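Local atomic coordinates of cysteine hydrolase (Pseudomonas syringae pv. phaseolicola 1448A, PDB entry 3IRV), a protein that probably acts as a hydrolase, as a member of the isochorismatase family related to cysteine hydrolases. Residues P20-V25 / A136-T141; V65-L70 / S112-V117. One frame throughout, in Å; residues are numbered along the deposited sequence.

Contact 1 of 2, residues P20-V25 / A136-T141; sequences PLRTAV and ARDVDT
R137 meets L21 through water: one molecule donates to both L21 O and R137 O and so satisfies two acceptors that cannot bond each other. The extended R137 side chain brings NE to a second water, a weak bond, and that water can donate to T23 O. D138 follows with positive phi (63°) in a Schellman motif that ends helix 130-136. That turn presents D138 O to R22, whose NE-H reaches it at 2.8 Å almost in the guanidinium plane. The R22 chain bends at chi3 (70°), consistent with NE being brought there and the flat group lying between two carboxylates. Above the rim of one face lies that of D138, R22 NH2 to D138 OD1 3.2 Å, a salt bridge of charges alone since no N-H points at the oxygen. V139 CG1 packs on A24 CB at 4.2 Å, a branched residue against a short one. Two residues further on, at T141, the chain joins strand 141-147 and pairs in parallel with T23 of strand 23-28, in the central sheet of the isochorismatase-like alpha/beta fold. D140 stacks its carboxylate over the other guanidinium face, the planes 16° apart, in a long salt bridge; arginine suits this place because its flat cation can serve an acid on each face and a carbonyl at its edge. R22 O accepts both D140 N and T141 N. T141 O receives A24 N at 3.0 Å, while the T141 and T23 hydroxyls share a water, T23 OG1 also bonding N19 O.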
loop_
_atom_site.group_PDB
_atom_site.type_symbol
_atom_site.label_atom_id
_atom_site.label_comp_id
_atom_site.label_asym_id
_atom_site.label_seq_id
_atom_site.Cartn_x
_atom_site.Cartn_y
_atom_site.Cartn_z
ATOM N N PRO A 20 -17.401 -0.531 20.560
ATOM C CA PRO A 20 -16.175 -0.154 21.287
ATOM C C PRO A 20 -15.318 -1.342 21.756
ATOM O O PRO A 20 -14.086 -1.251 21.729
ATOM C CB PRO A 20 -16.707 0.642 22.484
ATOM C CG PRO A 20 -18.049 1.138 22.041
ATOM C CD PRO A 20 -18.609 0.053 21.176
ATOM N N LEU A 21 -15.969 -2.449 22.147
ATOM C CA LEU A 21 -15.289 -3.665 22.599
ATOM C C LEU A 21 -14.433 -4.311 21.507
ATOM O O LEU A 21 -13.489 -5.062 21.794
ATOM C CB LEU A 21 -16.308 -4.711 23.083
ATOM C CG LEU A 21 -17.292 -4.362 24.200
ATOM C CD1 LEU A 21 -18.299 -5.509 24.383
ATOM C CD2 LEU A 21 -16.556 -4.068 25.494
ATOM N N ARG A 22 -14.787 -4.028 20.256
ATOM C CA ARG A 22 -14.116 -4.668 19.140
ATOM C C ARG A 22 -13.411 -3.652 18.231
ATOM O O ARG A 22 -13.162 -3.939 17.056
ATOM C CB ARG A 22 -15.106 -5.517 18.327
ATOM C CG ARG A 22 -15.742 -6.669 19.124
ATOM C CD ARG A 22 -16.408 -7.680 18.198
ATOM N NE ARG A 22 -15.405 -8.423 17.441
ATOM C CZ ARG A 22 -15.674 -9.333 16.506
ATOM N NH1 ARG A 22 -16.949 -9.595 16.183
ATOM N NH2 ARG A 22 -14.680 -9.966 15.893
ATOM N N THR A 23 -13.058 -2.504 18.811
ATOM C CA THR A 23 -12.426 -1.401 18.084
ATOM C C THR A 23 -11.105 -1.001 18.744
ATOM O O THR A 23 -10.977 -1.064 19.974
ATOM C CB THR A 23 -13.384 -0.187 18.062
ATOM O OG1 THR A 23 -14.618 -0.603 17.473
ATOM C CG2 THR A 23 -12.847 0.989 17.222
ATOM N N ALA A 24 -10.123 -0.596 17.930
ATOM C CA ALA A 24 -8.923 0.015 18.474
ATOM C C ALA A 24 -8.558 1.241 17.654
ATOM O O ALA A 24 -8.822 1.291 16.460
ATOM C CB ALA A 24 -7.772 -0.939 18.430
ATOM N N VAL A 25 -7.884 2.185 18.308
ATOM C CA VAL A 25 -7.301 3.342 17.614
ATOM C C VAL A 25 -5.833 3.070 17.416
ATOM O O VAL A 25 -5.151 2.645 18.350
ATOM C CB VAL A 25 -7.417 4.632 18.473
ATOM C CG1 VAL A 25 -6.607 5.806 17.868
ATOM C CG2 VAL A 25 -8.901 4.989 18.663
ATOM N N ALA A 136 -6.116 -10.846 19.973
ATOM C CA ALA A 136 -6.257 -11.278 21.383
ATOM C C ALA A 136 -7.457 -10.591 22.064
ATOM O O ALA A 136 -8.117 -11.182 22.941
ATOM C CB ALA A 136 -4.972 -11.000 22.151
ATOM N N ARG A 137 -7.743 -9.350 21.663
ATOM C CA ARG A 137 -8.865 -8.581 22.232
ATOM C C ARG A 137 -10.160 -8.745 21.411
ATOM O O ARG A 137 -11.174 -8.119 21.714
ATOM C CB ARG A 137 -8.479 -7.096 22.314
ATOM C CG ARG A 137 -9.397 -6.246 23.202
ATOM C CD ARG A 137 -9.115 -4.775 23.005
ATOM N NE ARG A 137 -9.918 -3.868 23.823
ATOM C CZ ARG A 137 -9.595 -3.481 25.055
ATOM N NH1 ARG A 137 -8.489 -3.945 25.647
ATOM N NH2 ARG A 137 -10.387 -2.636 25.703
ATOM N N ASP A 138 -10.097 -9.568 20.361
ATOM C CA ASP A 138 -11.195 -9.794 19.419
ATOM C C ASP A 138 -11.570 -8.505 18.673
ATOM O O ASP A 138 -12.753 -8.284 18.348
ATOM C CB ASP A 138 -12.443 -10.404 20.094
ATOM C CG ASP A 138 -13.343 -11.164 19.109
ATOM O OD1 ASP A 138 -12.872 -11.607 18.026
ATOM O OD2 ASP A 138 -14.541 -11.303 19.433
ATOM N N VAL A 139 -10.580 -7.642 18.438
ATOM C CA VAL A 139 -10.848 -6.410 17.688
ATOM C C VAL A 139 -10.931 -6.733 16.207
ATOM O O VAL A 139 -10.110 -7.503 15.701
ATOM C CB VAL A 139 -9.723 -5.385 17.920
ATOM C CG1 VAL A 139 -9.786 -4.242 16.897
ATOM C CG2 VAL A 139 -9.785 -4.871 19.362
ATOM N N ASP A 140 -11.927 -6.162 15.526
ATOM C CA ASP A 140 -12.010 -6.314 14.061
ATOM C C ASP A 140 -12.165 -4.979 13.324
ATOM O O ASP A 140 -12.332 -4.951 12.094
ATOM C CB ASP A 140 -13.123 -7.298 13.659
ATOM C CG ASP A 140 -14.525 -6.731 13.854
ATOM O OD1 ASP A 140 -14.695 -5.657 14.463
ATOM O OD2 ASP A 140 -15.489 -7.392 13.393
ATOM N N THR A 141 -12.118 -3.889 14.086
ATOM C CA THR A 141 -12.296 -2.565 13.522
ATOM C C THR A 141 -11.185 -1.667 14.038
ATOM O O THR A 141 -10.937 -1.608 15.256
ATOM C CB THR A 141 -13.670 -1.994 13.907
ATOM O OG1 THR A 141 -14.688 -2.920 13.495
ATOM C CG2 THR A 141 -13.886 -0.617 13.244
HETATM O O HOH W 1 -13.729 -7.681 22.449
HETATM O O HOH W 2 -11.439 -10.305 15.787
HETATM O O HOH W 3 -11.095 -1.823 22.563
HETATM O O HOH W 4 -16.542 -1.942 15.642
#

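Contact 2 of 2, residues V65-L70 / S112-V117; sequences VMVIYL and SDDVIV
With CG anti to its own carbonyl carbon (chi1 -66°), the Y69 side chain swings back beside its backbone N toward D114, and D114 uses the same kind of rotamer (chi1 -64°). The carboxylate thereby meets the ring at its edge, Y69 CE2 lying 3.3 Å from D114 OD2 with the two planes 42° apart. Aspartate fits here because its two oxygens serve different partners: OD2 pairs with R61 and takes the N-H of Q111, while OD1 accepts from a water that in turn accepts V67 N. Between the backbones, V115 N bonds V67 O, Y69 N bonds V115 O and V117 N reaches Y69 O at 2.8 Å. The beta-branched I68, V115 and V117 suit an extended chain, and with L70 they fill one face. On it I68 CG2 meets V117 CG2 at 3.9 Å, and L70 CD2 lies alongside V117 CB at 3.8 Å. The unbranched M66 chain, bent at chi3, brings SD to V115 CG2 at 3.9 Å. Helix 130-136 packs against I68 and helix 50-62 against Y69, giving the parallel sheet between helices of a three-layer alpha/beta fold.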
loop_
_atom_site.group_PDB
_atom_site.type_symbol
_atom_site.label_atom_id
_atom_site.label_comp_id
_atom_site.label_asym_id
_atom_site.label_seq_id
_atom_site.Cartn_x
_atom_site.Cartn_y
_atom_site.Cartn_z
ATOM N N VAL A 65 -11.921 2.011 24.526
ATOM C CA VAL A 65 -11.476 1.641 23.188
ATOM C C VAL A 65 -9.934 1.635 23.264
ATOM O O VAL A 65 -9.327 2.649 23.629
ATOM C CB VAL A 65 -11.959 2.646 22.116
ATOM C CG1 VAL A 65 -11.243 2.408 20.774
ATOM C CG2 VAL A 65 -13.478 2.539 21.924
ATOM N N MET A 66 -9.320 0.489 22.965
ATOM C CA MET A 66 -7.864 0.335 23.094
ATOM C C MET A 66 -7.123 1.310 22.205
ATOM O O MET A 66 -7.502 1.510 21.062
ATOM C CB MET A 66 -7.428 -1.104 22.743
ATOM C CG MET A 66 -5.898 -1.358 22.778
ATOM S SD MET A 66 -5.403 -3.124 22.655
ATOM C CE MET A 66 -6.542 -3.588 21.388
ATOM N N VAL A 67 -6.087 1.940 22.763
ATOM C CA VAL A 67 -5.231 2.846 22.024
ATOM C C VAL A 67 -3.867 2.194 21.813
ATOM O O VAL A 67 -3.222 1.780 22.787
ATOM C CB VAL A 67 -5.017 4.155 22.803
ATOM C CG1 VAL A 67 -3.971 5.011 22.130
ATOM C CG2 VAL A 67 -6.344 4.911 22.910
ATOM N N ILE A 68 -3.435 2.140 20.550
ATOM C CA ILE A 68 -2.150 1.531 20.167
ATOM C C ILE A 68 -1.310 2.558 19.431
ATOM O O ILE A 68 -1.776 3.147 18.462
ATOM C CB ILE A 68 -2.369 0.338 19.221
ATOM C CG1 ILE A 68 -3.246 -0.708 19.927
ATOM C CG2 ILE A 68 -1.015 -0.257 18.765
ATOM C CD1 ILE A 68 -3.820 -1.830 19.026
ATOM N N TYR A 69 -0.079 2.768 19.883
ATOM C CA TYR A 69 0.853 3.640 19.164
ATOM C C TYR A 69 1.815 2.785 18.361
ATOM O O TYR A 69 2.327 1.805 18.879
ATOM C CB TYR A 69 1.686 4.450 20.150
ATOM C CG TYR A 69 0.925 5.450 20.975
ATOM C CD1 TYR A 69 0.992 6.811 20.648
ATOM C CD2 TYR A 69 0.177 5.058 22.122
ATOM C CE1 TYR A 69 0.318 7.778 21.421
ATOM C CE2 TYR A 69 -0.501 6.013 22.891
ATOM C CZ TYR A 69 -0.423 7.374 22.533
ATOM O OH TYR A 69 -1.103 8.295 23.345
ATOM N N LEU A 70 2.055 3.146 17.107
ATOM C CA LEU A 70 3.123 2.514 16.333
ATOM C C LEU A 70 4.336 3.436 16.379
ATOM O O LEU A 70 4.190 4.675 16.336
ATOM C CB LEU A 70 2.727 2.368 14.863
ATOM C CG LEU A 70 1.463 1.547 14.622
ATOM C CD1 LEU A 70 1.258 1.406 13.125
ATOM C CD2 LEU A 70 1.537 0.183 15.314
ATOM N N SER A 112 -0.392 4.673 30.701
ATOM C CA SER A 112 0.027 3.365 31.208
ATOM C C SER A 112 -0.689 2.143 30.617
ATOM O O SER A 112 -0.041 1.115 30.453
ATOM C CB SER A 112 -0.032 3.332 32.747
ATOM O OG SER A 112 -1.377 3.443 33.186
ATOM N N ASP A 113 -1.982 2.257 30.293
ATOM C CA ASP A 113 -2.760 1.153 29.691
ATOM C C ASP A 113 -2.700 1.090 28.171
ATOM O O ASP A 113 -3.246 0.154 27.562
ATOM C CB ASP A 113 -4.229 1.236 30.086
ATOM C CG ASP A 113 -4.474 0.845 31.528
ATOM O OD1 ASP A 113 -3.587 0.212 32.149
ATOM O OD2 ASP A 113 -5.568 1.173 32.038
ATOM N N ASP A 114 -2.074 2.088 27.552
ATOM C CA ASP A 114 -1.954 2.087 26.084
ATOM C C ASP A 114 -0.916 1.055 25.668
ATOM O O ASP A 114 -0.088 0.640 26.488
ATOM C CB ASP A 114 -1.507 3.449 25.583
ATOM C CG ASP A 114 -2.524 4.568 25.858
ATOM O OD1 ASP A 114 -3.708 4.270 26.107
ATOM O OD2 ASP A 114 -2.122 5.746 25.781
ATOM N N VAL A 115 -0.976 0.641 24.398
ATOM C CA VAL A 115 -0.052 -0.355 23.860
ATOM C C VAL A 115 0.887 0.332 22.873
ATOM O O VAL A 115 0.459 1.175 22.081
ATOM C CB VAL A 115 -0.806 -1.516 23.123
ATOM C CG1 VAL A 115 0.164 -2.599 22.738
ATOM C CG2 VAL A 115 -1.858 -2.121 24.030
ATOM N N ILE A 116 2.173 -0.008 22.942
ATOM C CA ILE A 116 3.157 0.521 22.007
ATOM C C ILE A 116 3.678 -0.657 21.170
ATOM O O ILE A 116 4.165 -1.647 21.727
ATOM C CB ILE A 116 4.301 1.270 22.732
ATOM C CG1 ILE A 116 3.698 2.452 23.541
ATOM C CG2 ILE A 116 5.331 1.743 21.703
ATOM C CD1 ILE A 116 4.726 3.228 24.404
ATOM N N VAL A 117 3.554 -0.550 19.841
ATOM C CA VAL A 117 4.034 -1.586 18.931
ATOM C C VAL A 117 5.109 -0.980 18.043
ATOM O O VAL A 117 4.867 0.042 17.389
ATOM C CB VAL A 117 2.851 -2.150 18.044
ATOM C CG1 VAL A 117 3.367 -2.988 16.878
ATOM C CG2 VAL A 117 1.857 -2.959 18.928
HETATM O O HOH W 5 -5.567 2.230 25.809
#

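In the fold
The centres of the two contacts lie about 12 Å apart on the same side of the chain's centre, and both belong to one parallel sheet. Strands 23-28 and 66-72 are neighbours in it, so the order across this part is 141-147, 23-28, 66-72, 115-119. V25 forms the direct junction: its N and O probably bond M66 O and I68 N, while R137 packs on M66. Along the chain contact 2 is nested within the loop closed by contact 1. Successive strands therefore build outward from 23-28 to 115-119 before the chain returns to its other side at 141-147, the strand-order reversal familiar from Rossmann-like folds, here within the isochorismatase domain.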